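Agmatine ureohydrolase (Thermoplasma volcanium GSS1, PDB 3PZL) probably acts as an agmatinase, hydrolysing agmatine to putrescine and urea at a site that holds two manganese ions in each subunit. Local coordinates at residues G31-A35 against A109-K115; G41-T47 against M90-V96; I258-Y263 against S296-Y301. One frame throughout, in Å; residues are numbered along the deposited sequence.

Contact 1 (G31-A35 against A109-K115); sequences GYEEA and AVMSDGK
The side chain of K115 runs across one face of the Y32 ring, and the two cross at a slant. CE of K115 sits over the ring centre in a CH-pi contact, 3.7 Å from the Y32 centroid and 13° off the ring normal. NZ of K115 stands farther out over the same face, 5.1 Å from the Y32 centroid, so any cation-pi attraction is at most weak. Bends at chi2 and chi4 turn NZ of K115 away from the ring toward the backbone of the turn from Y32 to A35, a type I beta turn. There it donates two hydrogen bonds. NZ of K115 reaches O of A35 at 2.9 Å, in the carbonyl plane. The other, from NZ of K115 to O of E33, measures 3.2 Å and comes from above the carbonyl plane.

Y32 reaches the other way. Its CG stands anti to the backbone N (chi1 175°), which carries the ring across to the end of helix 96-112. OH of Y32 donates to OD2 of D113 at 2.6 Å, on the anti side of the carboxylate. The ring and carboxylate planes are 63° apart. CG2 of V110 approaches CE1 of Y32 at 3.9 Å. The helix ends here in a Schellman motif, with G114 at C-prime and K115 N bonded to V110 O. A13 of the second subunit also packs on Y32.

The helix end gives a lysine to the turn's carbonyls; the turn gives a phenol to D113. These bonds would probably steady both charges.

Contact 2 (G41-T47 against M90-V96); sequences GIPFDNT and MEESEDV
F44 puts the rim of its ring against the segment 90-96. Its CG stands anti to the backbone N (chi1 172°), which turns the ring toward that segment. O of S93 lies in the ring plane, 3.2 Å from CD1 of F44. At the far end, CZ of F44 meets CG2 of V96 at 3.5 Å, the side chains crossing at about a right angle. One face of the ring has N of N46 over its centre.

ND2 of N46 donates to O of E94 at 3.2 Å, on a lone pair and nearly straight at 162°. At the other end of the contact, N of M90 donates to O of G41 at 3.2 Å. Between them, CD of P43 rests on O of M90 at 3.2 Å.

Further out, OD1 of N46 accepts from NH1 of R52 in the same chain; with the bond to E94 this probably fixes the amide's rotation. D95 stands at the N-cap of helix 96-112, its OD2 bonded weakly to N of Y98. M90 also pairs with a strand of the second subunit.

A backbone carbonyl accepts the N46 amide, and the weakly positive rim of F44 would probably suit S93 O.

Contact 3 (I258-Y263 against S296-Y301); sequences IERLSY and SREKYY
Y263 carries its CG between its own backbone N and carbonyl carbon (chi1 82°), while CG of Y300 stands anti to the backbone N (chi1 -175°). These settings bring the two rings together in an offset stack, where the chain at the end of helix 251-261 packs on helix 281-303 in the alpha/beta fold of the arginase family. The centroids of the Y263 and Y300 rings are 4.6 Å apart and their planes lie at 30°. CD2 of Y263 lies over one face of the Y300 ring, toward its rim. CB of Y263 covers the same ring nearer its root, in a CH-pi contact 3.8 Å from the Y300 centroid. An alanine in place of Y300 would probably deprive the Y263 ring and CB of their aromatic partner and open a gap beside them.

OH of Y263 is held by D218, so the far end of its ring is fixed from helix 202-220. The ring of Y300 also meets H304 edge to face.

R297 extends from CG to NE along the backbone of S262, though its exact placement there is doubtful. One face of its guanidinium carries CE2 of Y301, over its centre.

Deeper in, two serines meet by their hydroxyls. Both are buried, and each hydroxyl has a polar partner there. I258 packs next to them on L289, V292 and F293. S296 OG also bonds to V292 O, within its own helix. OG of S262 and OG of S296 are hydrogen-bonded, 2.8 Å apart.

In the fold
Contact 2 lies at strands 37-42 and 84-90 of the parallel sheet; contacts 1 and 3 join helix ends and loops around it. Contacts 1 and 2 share helix 96-112: contact 2 holds the loop that enters it, and contact 1 holds its end. Their centres are 23 Å apart, and both touch the second subunit. Contact 3 has no other chain against it. Its nearest atoms are about 7 Å from those of contact 1 and about 17 Å from those of contact 2, on the other side of the chain's centre. Contact 2 is near the metals: the side chain of T47 is about 9 Å from a manganese ion. In contact 3 the side chain of I258 is about 12 Å from that of D229.

Contact 1 (G31-A35 against A109-K115)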
ATOM      1  N   GLY B  31      -7.760  29.273 -23.317  1.00 64.21           N
ATOM      2  CA  GLY B  31      -7.140  28.601 -24.460  1.00 64.81           C
ATOM      3  C   GLY B  31      -5.722  29.122 -24.630  1.00 65.34           C
ATOM      4  O   GLY B  31      -5.338  30.121 -23.986  1.00 65.26           O
ATOM      5  N   TYR B  32      -4.947  28.460 -25.489  1.00 65.39           N
ATOM      6  CA  TYR B  32      -3.551  28.810 -25.677  1.00 65.93           C
ATOM      7  C   TYR B  32      -3.334  30.274 -26.032  1.00 67.09           C
ATOM      8  O   TYR B  32      -2.518  30.958 -25.417  1.00 66.75           O
ATOM      9  CB  TYR B  32      -2.912  27.949 -26.754  1.00 66.15           C
ATOM     10  CG  TYR B  32      -1.477  28.356 -27.082  1.00 66.37           C
ATOM     11  CD1 TYR B  32      -0.437  28.142 -26.165  1.00 64.92           C
ATOM     12  CD2 TYR B  32      -1.163  28.960 -28.299  1.00 65.31           C
ATOM     13  CE1 TYR B  32       0.869  28.503 -26.463  1.00 64.15           C
ATOM     14  CE2 TYR B  32       0.142  29.327 -28.604  1.00 64.80           C
ATOM     15  CZ  TYR B  32       1.152  29.099 -27.685  1.00 64.64           C
ATOM     16  OH  TYR B  32       2.450  29.461 -27.974  1.00 63.42           O
ATOM     17  N   GLU B  33      -4.074  30.745 -27.021  1.00 68.78           N
ATOM     18  CA  GLU B  33      -3.919  32.099 -27.544  1.00 70.66           C
ATOM     19  C   GLU B  33      -4.044  33.201 -26.489  1.00 70.18           C
ATOM     20  O   GLU B  33      -3.286  34.169 -26.504  1.00 70.24           O
ATOM     21  CB  GLU B  33      -4.919  32.316 -28.663  1.00 71.81           C
ATOM     22  CG  GLU B  33      -5.191  31.022 -29.436  1.00 75.97           C
ATOM     23  CD  GLU B  33      -5.935  31.306 -30.706  1.00 87.04           C
ATOM     24  OE1 GLU B  33      -7.037  31.925 -30.635  1.00 87.61           O
ATOM     25  OE2 GLU B  33      -5.407  30.928 -31.787  1.00 91.27           O
ATOM     26  N   GLU B  34      -4.987  33.035 -25.569  1.00 70.05           N
ATOM     27  CA  GLU B  34      -5.215  33.984 -24.503  1.00 69.94           C
ATOM     28  C   GLU B  34      -4.429  33.630 -23.236  1.00 68.20           C
ATOM     29  O   GLU B  34      -4.686  34.194 -22.176  1.00 68.74           O
ATOM     30  CB  GLU B  34      -6.698  33.999 -24.155  1.00 70.94           C
ATOM     31  CG  GLU B  34      -7.646  34.029 -25.349  1.00 77.14           C
ATOM     32  CD  GLU B  34      -9.088  34.331 -24.925  1.00 86.01           C
ATOM     33  OE1 GLU B  34      -9.445  33.942 -23.774  1.00 84.25           O
ATOM     34  OE2 GLU B  34      -9.853  34.962 -25.732  1.00 87.51           O
ATOM     35  N   ALA B  35      -3.471  32.712 -23.317  1.00 66.30           N
ATOM     36  CA  ALA B  35      -2.768  32.293 -22.106  1.00 63.94           C
ATOM     37  C   ALA B  35      -1.388  32.912 -21.945  1.00 62.79           C
ATOM     38  O   ALA B  35      -0.663  33.060 -22.937  1.00 62.72           O
ATOM     39  CB  ALA B  35      -2.665  30.794 -22.081  1.00 63.75           C
ATOM     40  N   ALA B 109       8.314  27.508 -29.717  1.00 63.18           N
ATOM     41  CA  ALA B 109       7.012  28.033 -30.130  1.00 62.77           C
ATOM     42  C   ALA B 109       6.383  28.915 -29.044  1.00 62.30           C
ATOM     43  O   ALA B 109       6.054  30.079 -29.298  1.00 62.24           O
ATOM     44  CB  ALA B 109       6.091  26.901 -30.523  1.00 62.04           C
ATOM     45  N   VAL B 110       6.266  28.371 -27.830  1.00 61.41           N
ATOM     46  CA  VAL B 110       5.597  29.070 -26.738  1.00 60.97           C
ATOM     47  C   VAL B 110       6.368  30.325 -26.307  1.00 61.70           C
ATOM     48  O   VAL B 110       5.775  31.331 -25.931  1.00 61.76           O
ATOM     49  CB  VAL B 110       5.351  28.102 -25.555  1.00 60.07           C
ATOM     50  CG1 VAL B 110       4.778  28.811 -24.330  1.00 57.50           C
ATOM     51  CG2 VAL B 110       4.434  26.997 -25.997  1.00 59.14           C
HETATM   52  N   MSE B 111       7.689  30.274 -26.381  1.00 62.76           N
HETATM   53  CA  MSE B 111       8.485  31.441 -26.079  1.00 64.21           C
HETATM   54  C   MSE B 111       8.364  32.537 -27.168  1.00 64.60           C
HETATM   55  O   MSE B 111       8.157  33.706 -26.839  1.00 64.66           O
HETATM   56  CB  MSE B 111       9.923  31.033 -25.782  1.00 64.91           C
HETATM   57  CG  MSE B 111      10.029  30.166 -24.516  1.00 69.77           C
HETATM   58 SE   MSE B 111      11.845  29.807 -23.779  1.00 85.67          SE
HETATM   59  CE  MSE B 111      12.720  29.154 -25.371  1.00 80.33           C
ATOM     60  N   SER B 112       8.440  32.164 -28.450  1.00 64.88           N
ATOM     61  CA  SER B 112       8.135  33.109 -29.556  1.00 65.11           C
ATOM     62  C   SER B 112       6.889  33.970 -29.322  1.00 64.53           C
ATOM     63  O   SER B 112       6.857  35.135 -29.706  1.00 65.63           O
ATOM     64  CB  SER B 112       7.905  32.371 -30.873  1.00 65.45           C
ATOM     65  OG  SER B 112       8.883  31.400 -31.113  1.00 66.47           O
ATOM     66  N   ASP B 113       5.861  33.391 -28.716  1.00 62.84           N
ATOM     67  CA  ASP B 113       4.598  34.066 -28.557  1.00 62.31           C
ATOM     68  C   ASP B 113       4.561  34.819 -27.260  1.00 60.87           C
ATOM     69  O   ASP B 113       3.501  35.300 -26.850  1.00 60.67           O
ATOM     70  CB  ASP B 113       3.448  33.059 -28.620  1.00 62.86           C
ATOM     71  CG  ASP B 113       3.463  32.249 -29.908  1.00 65.18           C
ATOM     72  OD1 ASP B 113       4.145  32.687 -30.883  1.00 69.30           O
ATOM     73  OD2 ASP B 113       2.817  31.181 -29.942  1.00 64.04           O
ATOM     74  N   GLY B 114       5.724  34.909 -26.618  1.00 59.68           N
ATOM     75  CA  GLY B 114       5.883  35.615 -25.346  1.00 58.50           C
ATOM     76  C   GLY B 114       5.118  34.978 -24.204  1.00 57.11           C
ATOM     77  O   GLY B 114       4.750  35.639 -23.234  1.00 56.14           O
ATOM     78  N   LYS B 115       4.861  33.688 -24.348  1.00 56.55           N
ATOM     79  CA  LYS B 115       4.165  32.920 -23.350  1.00 55.43           C
ATOM     80  C   LYS B 115       5.198  32.256 -22.475  1.00 54.62           C
ATOM     81  O   LYS B 115       6.371  32.229 -22.818  1.00 55.19           O
ATOM     82  CB  LYS B 115       3.276  31.885 -24.037  1.00 55.69           C
ATOM     83  CG  LYS B 115       1.975  32.443 -24.513  1.00 55.54           C
ATOM     84  CD  LYS B 115       1.485  31.759 -25.748  1.00 55.47           C
ATOM     85  CE  LYS B 115       0.055  32.143 -26.045  1.00 55.36           C
ATOM     86  NZ  LYS B 115      -0.233  33.578 -25.772  1.00 56.67           N
TER

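Contact 2 (G41-T47 against M90-V96)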
ATOM      1  N   GLY B  41       2.032  18.450 -20.202  1.00 50.87           N
ATOM      2  CA  GLY B  41       2.662  17.259 -19.716  1.00 50.36           C
ATOM      3  C   GLY B  41       3.392  16.493 -20.782  1.00 51.26           C
ATOM      4  O   GLY B  41       2.985  16.461 -21.942  1.00 51.53           O
ATOM      5  N   ILE B  42       4.478  15.852 -20.365  1.00 51.86           N
ATOM      6  CA  ILE B  42       5.248  14.977 -21.224  1.00 52.41           C
ATOM      7  C   ILE B  42       5.503  13.680 -20.448  1.00 52.48           C
ATOM      8  O   ILE B  42       6.351  13.633 -19.578  1.00 52.69           O
ATOM      9  CB  ILE B  42       6.530  15.721 -21.672  1.00 52.99           C
ATOM     10  CG1 ILE B  42       6.137  16.735 -22.751  1.00 53.33           C
ATOM     11  CG2 ILE B  42       7.630  14.768 -22.171  1.00 52.69           C
ATOM     12  CD1 ILE B  42       7.112  17.800 -22.949  1.00 55.87           C
ATOM     13  N   PRO B  43       4.733  12.628 -20.735  1.00 52.80           N
ATOM     14  CA  PRO B  43       4.800  11.400 -19.965  1.00 52.62           C
ATOM     15  C   PRO B  43       5.888  10.458 -20.451  1.00 53.23           C
ATOM     16  O   PRO B  43       5.596   9.423 -21.057  1.00 53.77           O
ATOM     17  CB  PRO B  43       3.415  10.776 -20.181  1.00 52.16           C
ATOM     18  CG  PRO B  43       2.801  11.518 -21.317  1.00 52.49           C
ATOM     19  CD  PRO B  43       3.745  12.537 -21.817  1.00 53.33           C
ATOM     20  N   PHE B  44       7.138  10.805 -20.199  1.00 53.93           N
ATOM     21  CA  PHE B  44       8.239  10.005 -20.719  1.00 54.98           C
ATOM     22  C   PHE B  44       9.172   9.548 -19.614  1.00 55.71           C
ATOM     23  O   PHE B  44       9.494  10.289 -18.698  1.00 54.71           O
ATOM     24  CB  PHE B  44       9.014  10.731 -21.813  1.00 54.61           C
ATOM     25  CG  PHE B  44      10.246  10.008 -22.234  1.00 55.10           C
ATOM     26  CD1 PHE B  44      10.174   9.021 -23.197  1.00 55.54           C
ATOM     27  CD2 PHE B  44      11.482  10.307 -21.658  1.00 54.62           C
ATOM     28  CE1 PHE B  44      11.304   8.349 -23.594  1.00 56.13           C
ATOM     29  CE2 PHE B  44      12.609   9.637 -22.047  1.00 55.19           C
ATOM     30  CZ  PHE B  44      12.520   8.658 -23.016  1.00 56.34           C
ATOM     31  N   ASP B  45       9.664   8.328 -19.754  1.00 57.71           N
ATOM     32  CA  ASP B  45      10.136   7.588 -18.601  1.00 58.57           C
ATOM     33  C   ASP B  45      11.241   6.631 -18.962  1.00 58.78           C
ATOM     34  O   ASP B  45      11.884   6.068 -18.074  1.00 58.64           O
ATOM     35  CB  ASP B  45       8.963   6.738 -18.113  1.00 58.58           C
ATOM     36  CG  ASP B  45       9.003   6.529 -16.672  1.00 61.90           C
ATOM     37  OD1 ASP B  45      10.099   6.818 -16.113  1.00 66.18           O
ATOM     38  OD2 ASP B  45       7.966   6.079 -16.098  1.00 63.64           O
ATOM     39  N   ASN B  46      11.421   6.421 -20.263  1.00 59.29           N
ATOM     40  CA  ASN B  46      12.114   5.252 -20.763  1.00 59.86           C
ATOM     41  C   ASN B  46      13.629   5.384 -20.721  1.00 60.17           C
ATOM     42  O   ASN B  46      14.347   4.996 -21.653  1.00 61.37           O
ATOM     43  CB  ASN B  46      11.624   4.899 -22.175  1.00 60.89           C
ATOM     44  CG  ASN B  46      11.694   3.427 -22.445  1.00 60.10           C
ATOM     45  OD1 ASN B  46      11.348   2.616 -21.577  1.00 59.99           O
ATOM     46  ND2 ASN B  46      12.168   3.067 -23.635  1.00 59.81           N
ATOM     47  N   THR B  47      14.116   5.931 -19.625  1.00 59.27           N
ATOM     48  CA  THR B  47      15.542   5.930 -19.372  1.00 59.47           C
ATOM     49  C   THR B  47      15.773   5.749 -17.861  1.00 58.65           C
ATOM     50  O   THR B  47      16.923   5.677 -17.405  1.00 58.76           O
ATOM     51  CB  THR B  47      16.222   7.226 -19.961  1.00 60.13           C
ATOM     52  OG1 THR B  47      17.395   6.882 -20.698  1.00 60.08           O
ATOM     53  CG2 THR B  47      16.593   8.213 -18.904  1.00 58.97           C
HETATM   54  N   MSE B  90       1.337  14.677 -24.082  1.00 61.01           N
HETATM   55  CA  MSE B  90       1.846  14.281 -25.376  1.00 63.14           C
HETATM   56  C   MSE B  90       1.738  12.778 -25.402  1.00 64.09           C
HETATM   57  O   MSE B  90       1.746  12.165 -24.351  1.00 63.51           O
HETATM   58  CB  MSE B  90       3.296  14.745 -25.493  1.00 63.29           C
HETATM   59  CG  MSE B  90       4.104  14.140 -26.612  1.00 67.25           C
HETATM   60 SE   MSE B  90       6.031  14.497 -26.358  1.00 81.10          SE
HETATM   61  CE  MSE B  90       6.754  13.305 -27.760  1.00 73.36           C
ATOM     62  N   GLU B  91       1.630  12.180 -26.594  1.00 66.54           N
ATOM     63  CA  GLU B  91       1.681  10.708 -26.762  1.00 67.87           C
ATOM     64  C   GLU B  91       2.882  10.143 -26.028  1.00 67.18           C
ATOM     65  O   GLU B  91       3.913  10.805 -25.862  1.00 67.55           O
ATOM     66  CB  GLU B  91       1.822  10.283 -28.239  1.00 69.46           C
ATOM     67  CG  GLU B  91       0.646  10.581 -29.177  1.00 74.67           C
ATOM     68  CD  GLU B  91       1.147  10.890 -30.617  1.00 82.31           C
ATOM     69  OE1 GLU B  91       2.205  10.323 -30.999  1.00 85.63           O
ATOM     70  OE2 GLU B  91       0.501  11.695 -31.362  1.00 82.85           O
ATOM     71  N   GLU B  92       2.750   8.907 -25.592  1.00 66.55           N
ATOM     72  CA  GLU B  92       3.864   8.239 -25.019  1.00 66.42           C
ATOM     73  C   GLU B  92       4.761   7.750 -26.155  1.00 67.01           C
ATOM     74  O   GLU B  92       4.284   7.432 -27.252  1.00 66.61           O
ATOM     75  CB  GLU B  92       3.358   7.086 -24.178  1.00 66.65           C
ATOM     76  CG  GLU B  92       2.602   7.527 -22.920  1.00 68.39           C
ATOM     77  CD  GLU B  92       2.529   6.397 -21.879  1.00 73.71           C
ATOM     78  OE1 GLU B  92       2.205   5.231 -22.259  1.00 73.49           O
ATOM     79  OE2 GLU B  92       2.801   6.668 -20.676  1.00 76.27           O
ATOM     80  N   SER B  93       6.064   7.705 -25.889  1.00 67.01           N
ATOM     81  CA  SER B  93       7.045   7.262 -26.868  1.00 67.68           C
ATOM     82  C   SER B  93       8.212   6.601 -26.141  1.00 67.64           C
ATOM     83  O   SER B  93       8.529   6.973 -25.003  1.00 67.22           O
ATOM     84  CB  SER B  93       7.514   8.461 -27.694  1.00 68.21           C
ATOM     85  OG  SER B  93       8.549   8.102 -28.604  1.00 70.51           O
ATOM     86  N   GLU B  94       8.849   5.619 -26.774  1.00 68.31           N
ATOM     87  CA  GLU B  94       9.991   4.965 -26.136  1.00 68.82           C
ATOM     88  C   GLU B  94      11.313   5.608 -26.516  1.00 68.97           C
ATOM     89  O   GLU B  94      12.363   5.271 -25.955  1.00 69.31           O
ATOM     90  CB  GLU B  94       9.996   3.479 -26.445  1.00 69.37           C
ATOM     91  CG  GLU B  94       8.846   2.737 -25.719  1.00 71.88           C
ATOM     92  CD  GLU B  94       8.978   1.202 -25.683  1.00 75.23           C
ATOM     93  OE1 GLU B  94       9.791   0.638 -26.461  1.00 79.00           O
ATOM     94  OE2 GLU B  94       8.223   0.552 -24.901  1.00 76.15           O
ATOM     95  N   ASP B  95      11.243   6.554 -27.447  1.00 68.84           N
ATOM     96  CA  ASP B  95      12.422   7.172 -28.023  1.00 69.84           C
ATOM     97  C   ASP B  95      12.778   8.559 -27.420  1.00 69.58           C
ATOM     98  O   ASP B  95      12.043   9.545 -27.609  1.00 69.16           O
ATOM     99  CB  ASP B  95      12.252   7.266 -29.547  1.00 70.71           C
ATOM    100  CG  ASP B  95      13.439   7.931 -30.221  1.00 72.03           C
ATOM    101  OD1 ASP B  95      14.587   7.848 -29.681  1.00 71.40           O
ATOM    102  OD2 ASP B  95      13.214   8.539 -31.288  1.00 72.97           O
ATOM    103  N   VAL B  96      13.920   8.617 -26.726  1.00 69.28           N
ATOM    104  CA  VAL B  96      14.372   9.839 -26.047  1.00 69.18           C
ATOM    105  C   VAL B  96      14.584  10.993 -27.039  1.00 69.73           C
ATOM    106  O   VAL B  96      14.047  12.086 -26.839  1.00 69.59           O
ATOM    107  CB  VAL B  96      15.659   9.610 -25.167  1.00 68.96           C
ATOM    108  CG1 VAL B  96      15.789  10.675 -24.097  1.00 67.33           C
ATOM    109  CG2 VAL B  96      15.615   8.264 -24.503  1.00 69.60           C
TER

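Contact 3 (I258-Y263 against S296-Y301)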
ATOM      1  N   ILE B 258      12.122  29.853  -5.999  1.00 47.08           N
ATOM      2  CA  ILE B 258      11.172  30.163  -7.033  1.00 47.26           C
ATOM      3  C   ILE B 258      10.579  31.537  -6.815  1.00 48.16           C
ATOM      4  O   ILE B 258      10.575  32.368  -7.723  1.00 48.74           O
ATOM      5  CB  ILE B 258      10.078  29.082  -7.098  1.00 47.22           C
ATOM      6  CG1 ILE B 258      10.719  27.715  -7.436  1.00 45.93           C
ATOM      7  CG2 ILE B 258       9.016  29.454  -8.110  1.00 45.69           C
ATOM      8  CD1 ILE B 258       9.826  26.539  -7.285  1.00 42.98           C
ATOM      9  N   GLU B 259      10.058  31.764  -5.614  1.00 48.46           N
ATOM     10  CA  GLU B 259       9.591  33.086  -5.154  1.00 49.14           C
ATOM     11  C   GLU B 259      10.515  34.192  -5.740  1.00 49.34           C
ATOM     12  O   GLU B 259      10.073  35.085  -6.457  1.00 48.88           O
ATOM     13  CB  GLU B 259       9.727  33.088  -3.629  1.00 49.36           C
ATOM     14  CG  GLU B 259       8.722  33.822  -2.846  1.00 51.62           C
ATOM     15  CD  GLU B 259       9.070  33.877  -1.349  1.00 55.64           C
ATOM     16  OE1 GLU B 259      10.258  33.937  -0.972  1.00 57.19           O
ATOM     17  OE2 GLU B 259       8.137  33.861  -0.525  1.00 59.45           O
ATOM     18  N   ARG B 260      11.810  34.068  -5.446  1.00 49.57           N
ATOM     19  CA  ARG B 260      12.810  35.074  -5.725  1.00 50.15           C
ATOM     20  C   ARG B 260      13.243  35.190  -7.195  1.00 49.52           C
ATOM     21  O   ARG B 260      13.760  36.214  -7.594  1.00 49.65           O
ATOM     22  CB  ARG B 260      14.031  34.766  -4.866  1.00 51.08           C
ATOM     23  CG  ARG B 260      13.876  35.085  -3.385  1.00 52.51           C
ATOM     24  CD  ARG B 260      13.847  36.592  -3.103  1.00 57.35           C
ATOM     25  NE  ARG B 260      14.853  37.360  -3.849  1.00 61.02           N
ATOM     26  CZ  ARG B 260      16.179  37.270  -3.671  1.00 64.55           C
ATOM     27  NH1 ARG B 260      16.710  36.425  -2.782  1.00 63.40           N
ATOM     28  NH2 ARG B 260      16.993  38.014  -4.412  1.00 64.77           N
ATOM     29  N   LEU B 261      13.015  34.153  -7.985  1.00 49.07           N
ATOM     30  CA  LEU B 261      13.530  34.095  -9.340  1.00 49.79           C
ATOM     31  C   LEU B 261      12.497  34.030 -10.477  1.00 49.96           C
ATOM     32  O   LEU B 261      12.872  34.024 -11.647  1.00 50.25           O
ATOM     33  CB  LEU B 261      14.491  32.912  -9.458  1.00 49.05           C
ATOM     34  CG  LEU B 261      15.983  33.170  -9.341  1.00 50.69           C
ATOM     35  CD1 LEU B 261      16.332  34.393  -8.511  1.00 52.76           C
ATOM     36  CD2 LEU B 261      16.654  31.960  -8.766  1.00 51.51           C
ATOM     37  N   SER B 262      11.213  33.969 -10.149  1.00 50.23           N
ATOM     38  CA  SER B 262      10.189  33.681 -11.164  1.00 50.75           C
ATOM     39  C   SER B 262       9.930  34.909 -12.037  1.00 51.54           C
ATOM     40  O   SER B 262       9.451  34.778 -13.153  1.00 52.32           O
ATOM     41  CB  SER B 262       8.895  33.229 -10.523  1.00 48.86           C
ATOM     42  OG  SER B 262       8.481  34.229  -9.630  1.00 51.45           O
ATOM     43  N   TYR B 263      10.256  36.089 -11.527  1.00 51.78           N
ATOM     44  CA  TYR B 263      10.138  37.313 -12.306  1.00 52.46           C
ATOM     45  C   TYR B 263      11.116  37.417 -13.496  1.00 53.19           C
ATOM     46  O   TYR B 263      10.890  38.176 -14.413  1.00 53.83           O
ATOM     47  CB  TYR B 263      10.286  38.527 -11.379  1.00 52.61           C
ATOM     48  CG  TYR B 263      11.708  38.920 -11.042  1.00 52.08           C
ATOM     49  CD1 TYR B 263      12.449  38.202 -10.105  1.00 51.52           C
ATOM     50  CD2 TYR B 263      12.300  40.046 -11.637  1.00 52.86           C
ATOM     51  CE1 TYR B 263      13.749  38.566  -9.784  1.00 51.34           C
ATOM     52  CE2 TYR B 263      13.606  40.436 -11.325  1.00 51.46           C
ATOM     53  CZ  TYR B 263      14.325  39.690 -10.401  1.00 52.74           C
ATOM     54  OH  TYR B 263      15.612  40.058 -10.091  1.00 52.69           O
ATOM     55  N   SER B 296       3.949  34.129  -7.501  1.00 50.80           N
ATOM     56  CA  SER B 296       4.986  35.080  -7.116  1.00 52.14           C
ATOM     57  C   SER B 296       5.443  35.920  -8.303  1.00 53.57           C
ATOM     58  O   SER B 296       5.879  37.064  -8.139  1.00 55.11           O
ATOM     59  CB  SER B 296       6.184  34.383  -6.502  1.00 51.50           C
ATOM     60  OG  SER B 296       6.842  33.640  -7.492  1.00 52.99           O
ATOM     61  N   ARG B 297       5.354  35.355  -9.500  1.00 54.42           N
ATOM     62  CA  ARG B 297       5.659  36.123 -10.697  1.00 55.50           C
ATOM     63  C   ARG B 297       4.595  37.186 -10.974  1.00 56.66           C
ATOM     64  O   ARG B 297       4.929  38.303 -11.376  1.00 58.09           O
ATOM     65  CB  ARG B 297       5.807  35.205 -11.910  1.00 55.30           C
ATOM     66  CG  ARG B 297       6.291  35.912 -13.135  1.00 54.43           C
ATOM     67  CD  ARG B 297       6.771  34.921 -14.171  1.00 54.50           C
ATOM     68  NE  ARG B 297       7.505  35.576 -15.257  1.00 54.70           N
ATOM     69  CZ  ARG B 297       6.918  36.179 -16.280  1.00 54.90           C
ATOM     70  NH1 ARG B 297       5.598  36.187 -16.350  1.00 54.03           N
ATOM     71  NH2 ARG B 297       7.640  36.751 -17.236  1.00 56.28           N
ATOM     72  N   GLU B 298       3.327  36.843 -10.755  1.00 56.47           N
ATOM     73  CA  GLU B 298       2.249  37.784 -10.955  1.00 56.98           C
ATOM     74  C   GLU B 298       2.332  38.901  -9.947  1.00 57.14           C
ATOM     75  O   GLU B 298       1.982  40.044 -10.270  1.00 57.94           O
ATOM     76  CB  GLU B 298       0.872  37.102 -10.878  1.00 56.98           C
ATOM     77  CG  GLU B 298       0.498  36.255 -12.105  1.00 57.39           C
ATOM     78  CD  GLU B 298       0.454  37.056 -13.401  1.00 58.04           C
ATOM     79  OE1 GLU B 298      -0.348  37.986 -13.503  1.00 59.28           O
ATOM     80  OE2 GLU B 298       1.201  36.746 -14.335  1.00 59.63           O
ATOM     81  N   LYS B 299       2.786  38.570  -8.732  1.00 56.98           N
ATOM     82  CA  LYS B 299       2.988  39.566  -7.658  1.00 57.46           C
ATOM     83  C   LYS B 299       4.010  40.597  -8.084  1.00 58.46           C
ATOM     84  O   LYS B 299       3.885  41.762  -7.741  1.00 59.40           O
ATOM     85  CB  LYS B 299       3.468  38.924  -6.365  1.00 56.87           C
ATOM     86  CG  LYS B 299       3.416  39.827  -5.143  1.00 56.64           C
ATOM     87  CD  LYS B 299       4.470  39.398  -4.089  1.00 59.42           C
ATOM     88  CE  LYS B 299       3.983  39.576  -2.631  1.00 58.62           C
ATOM     89  NZ  LYS B 299       4.006  40.980  -2.184  1.00 59.67           N
ATOM     90  N   TYR B 300       5.015  40.165  -8.838  1.00 58.95           N
ATOM     91  CA  TYR B 300       6.048  41.067  -9.280  1.00 60.04           C
ATOM     92  C   TYR B 300       5.475  42.029 -10.304  1.00 61.14           C
ATOM     93  O   TYR B 300       5.671  43.241 -10.187  1.00 61.42           O
ATOM     94  CB  TYR B 300       7.283  40.320  -9.823  1.00 60.02           C
ATOM     95  CG  TYR B 300       8.412  41.254 -10.187  1.00 59.35           C
ATOM     96  CD1 TYR B 300       9.381  41.598  -9.261  1.00 60.41           C
ATOM     97  CD2 TYR B 300       8.489  41.820 -11.451  1.00 59.33           C
ATOM     98  CE1 TYR B 300      10.403  42.478  -9.594  1.00 59.61           C
ATOM     99  CE2 TYR B 300       9.494  42.693 -11.791  1.00 58.32           C
ATOM    100  CZ  TYR B 300      10.448  43.017 -10.867  1.00 58.98           C
ATOM    101  OH  TYR B 300      11.458  43.895 -11.223  1.00 62.11           O
ATOM    102  N   TYR B 301       4.754  41.493 -11.283  1.00 62.09           N
ATOM    103  CA  TYR B 301       4.190  42.317 -12.358  1.00 64.30           C
ATOM    104  C   TYR B 301       3.000  43.161 -11.970  1.00 65.00           C
ATOM    105  O   TYR B 301       2.646  44.084 -12.686  1.00 65.96           O
ATOM    106  CB  TYR B 301       3.953  41.510 -13.641  1.00 64.06           C
ATOM    107  CG  TYR B 301       5.290  40.988 -14.119  1.00 67.55           C
ATOM    108  CD1 TYR B 301       6.167  41.802 -14.881  1.00 69.05           C
ATOM    109  CD2 TYR B 301       5.740  39.709 -13.720  1.00 67.89           C
ATOM    110  CE1 TYR B 301       7.427  41.326 -15.273  1.00 70.68           C
ATOM    111  CE2 TYR B 301       6.982  39.220 -14.099  1.00 68.34           C
ATOM    112  CZ  TYR B 301       7.831  40.027 -14.875  1.00 72.06           C
ATOM    113  OH  TYR B 301       9.074  39.531 -15.262  1.00 72.77           O
TER